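PDB 4LUI: orotidine 5'-phosphate decarboxylase from Methanocaldococcus jannaschii, which probably catalyses the decarboxylation of orotidine 5'-monophosphate to UMP, the last step of de novo UMP biosynthesis. Local coordinates for residues K44-A49 and E223-K228. Residues are numbered along the deposited sequence; the frame is centred on the assembly and turned at random.
Sequences KDYVDA and EAKKYK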
# COMPACT_ATOMS: atom_id res chain seq x y z
N LYS B 44 -3.44 0.70 26.80
CA LYS B 44 -2.62 -0.52 26.73
C LYS B 44 -3.14 -1.70 27.57
O LYS B 44 -2.90 -2.86 27.23
CB LYS B 44 -1.17 -0.21 27.09
CG LYS B 44 -1.00 0.36 28.49
CD LYS B 44 0.44 0.71 28.80
CE LYS B 44 0.57 1.17 30.25
NZ LYS B 44 1.98 1.47 30.63
N ASP B 45 -3.84 -1.42 28.66
CA ASP B 45 -4.32 -2.48 29.53
C ASP B 45 -5.62 -3.14 29.04
O ASP B 45 -6.06 -4.15 29.61
CB ASP B 45 -4.53 -1.96 30.96
CG ASP B 45 -3.23 -1.56 31.63
OD1 ASP B 45 -2.18 -2.15 31.32
OD2 ASP B 45 -3.27 -0.65 32.49
N TYR B 46 -6.23 -2.58 28.01
CA TYR B 46 -7.52 -3.09 27.53
C TYR B 46 -7.48 -3.62 26.10
O TYR B 46 -8.32 -4.43 25.72
CB TYR B 46 -8.59 -2.02 27.65
CG TYR B 46 -8.90 -1.70 29.08
CD1 TYR B 46 -9.64 -2.58 29.85
CD2 TYR B 46 -8.43 -0.54 29.67
CE1 TYR B 46 -9.91 -2.30 31.18
CE2 TYR B 46 -8.70 -0.25 30.99
CZ TYR B 46 -9.44 -1.14 31.74
OH TYR B 46 -9.71 -0.85 33.06
N VAL B 47 -6.52 -3.16 25.31
CA VAL B 47 -6.41 -3.62 23.94
C VAL B 47 -5.42 -4.76 23.86
O VAL B 47 -4.50 -4.85 24.67
CB VAL B 47 -6.00 -2.49 22.97
CG1 VAL B 47 -6.97 -1.33 23.08
CG2 VAL B 47 -4.57 -2.02 23.25
N ASP B 48 -5.62 -5.65 22.89
CA ASP B 48 -4.74 -6.79 22.73
C ASP B 48 -3.75 -6.55 21.59
O ASP B 48 -2.69 -7.18 21.54
CB ASP B 48 -5.55 -8.06 22.45
CG ASP B 48 -6.46 -8.40 23.60
OD1 ASP B 48 -5.93 -8.75 24.68
OD2 ASP B 48 -7.69 -8.29 23.44
N ALA B 49 -4.11 -5.65 20.69
CA ALA B 49 -3.26 -5.34 19.54
C ALA B 49 -3.47 -3.90 19.09
O ALA B 49 -4.52 -3.32 19.32
CB ALA B 49 -3.55 -6.29 18.37
N GLU B 223 -13.09 4.21 26.94
CA GLU B 223 -13.68 3.66 25.72
C GLU B 223 -13.12 2.27 25.44
O GLU B 223 -13.87 1.35 25.12
CB GLU B 223 -13.45 4.59 24.52
CG GLU B 223 -14.01 5.98 24.73
CD GLU B 223 -15.43 5.97 25.26
OE1 GLU B 223 -16.28 5.26 24.68
OE2 GLU B 223 -15.70 6.67 26.25
N ALA B 224 -11.80 2.11 25.56
CA ALA B 224 -11.19 0.80 25.31
C ALA B 224 -11.74 -0.22 26.30
O ALA B 224 -12.05 -1.35 25.93
CB ALA B 224 -9.67 0.89 25.40
N LYS B 225 -11.86 0.20 27.56
CA LYS B 225 -12.45 -0.65 28.59
C LYS B 225 -13.85 -1.09 28.20
O LYS B 225 -14.21 -2.27 28.32
CB LYS B 225 -12.51 0.09 29.93
CG LYS B 225 -13.17 -0.69 31.06
CD LYS B 225 -13.17 0.13 32.35
CE LYS B 225 -13.65 -0.69 33.54
NZ LYS B 225 -15.11 -0.98 33.49
N LYS B 226 -14.66 -0.14 27.73
CA LYS B 226 -16.02 -0.44 27.30
C LYS B 226 -16.07 -1.45 26.16
O LYS B 226 -16.85 -2.40 26.19
CB LYS B 226 -16.74 0.85 26.88
CG LYS B 226 -18.10 0.60 26.24
CD LYS B 226 -18.76 1.91 25.83
CE LYS B 226 -18.04 2.55 24.65
NZ LYS B 226 -18.52 3.95 24.41
N TYR B 227 -15.23 -1.25 25.15
CA TYR B 227 -15.25 -2.14 23.99
C TYR B 227 -14.66 -3.51 24.31
O TYR B 227 -15.08 -4.52 23.75
CB TYR B 227 -14.57 -1.47 22.79
CG TYR B 227 -15.46 -0.40 22.20
CD1 TYR B 227 -16.66 -0.74 21.59
CD2 TYR B 227 -15.12 0.94 22.28
CE1 TYR B 227 -17.50 0.24 21.08
CE2 TYR B 227 -15.95 1.93 21.76
CZ TYR B 227 -17.13 1.56 21.15
OH TYR B 227 -17.97 2.54 20.64
N LYS B 228 -13.72 -3.56 25.25
CA LYS B 228 -13.18 -4.84 25.70
C LYS B 228 -14.27 -5.63 26.43
O LYS B 228 -14.45 -6.84 26.21
CB LYS B 228 -11.97 -4.61 26.59
CG LYS B 228 -11.33 -5.89 27.15
CD LYS B 228 -10.61 -6.67 26.06
CE LYS B 228 -9.56 -7.61 26.63
NZ LYS B 228 -8.98 -8.50 25.59
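Tyr46 lays one face of its ring over the stem of Lys225, which runs beside it in the same direction. Lys225 CB sits 3.7 Å from the centroid of the Tyr46 ring and only 9° off its normal, a CH-pi contact centred on the face. Further out, Lys225 CG reaches Tyr46 CE1 at 3.6 Å, and Lys225 CD passes the phenol oxygen. Lys225 follows the ring as far as CE because its first torsion (chi1 177°) sets CG opposite the backbone N; the bend at chi4 then turns NZ off the ring toward its salt-bridge partner, Glu229. At the root of the tyrosine, Tyr46 CB packs on Ala224 CB at 3.8 Å, while Val47 CG1 meets the same methyl more loosely at 4.2 Å.

Lys228 reaches across to the other end of the loop. Its chain bends at chi2 (71°) and draws its methylenes past the carbonyl of Tyr46, Lys228 CD lying 3.2 Å from Tyr46 O. That oxygen is buried here without a polar partner. Beyond it, Lys228 NZ donates to the syn lone pair of Asp48 OD2 in a short salt bridge of 2.5 Å. OD2 also accepts the backbone N-H of Leu24, so the carboxylate links helix 220-230 to the first barrel strand, 23-27.

The contact thus brings the final helix of the TIM barrel against the loop between helix 33-43 and strand 49-53, at the seam where the end of the chain closes on its beginning. Of two lysines about one helical turn apart, Lys225 serves through its aliphatic stem, whereas Lys228 also brings its charge to a carboxylate. The ammonium of Lys228 and the backbone N-H of Leu24, both directed at OD2, would probably favour the ionised form of Asp48.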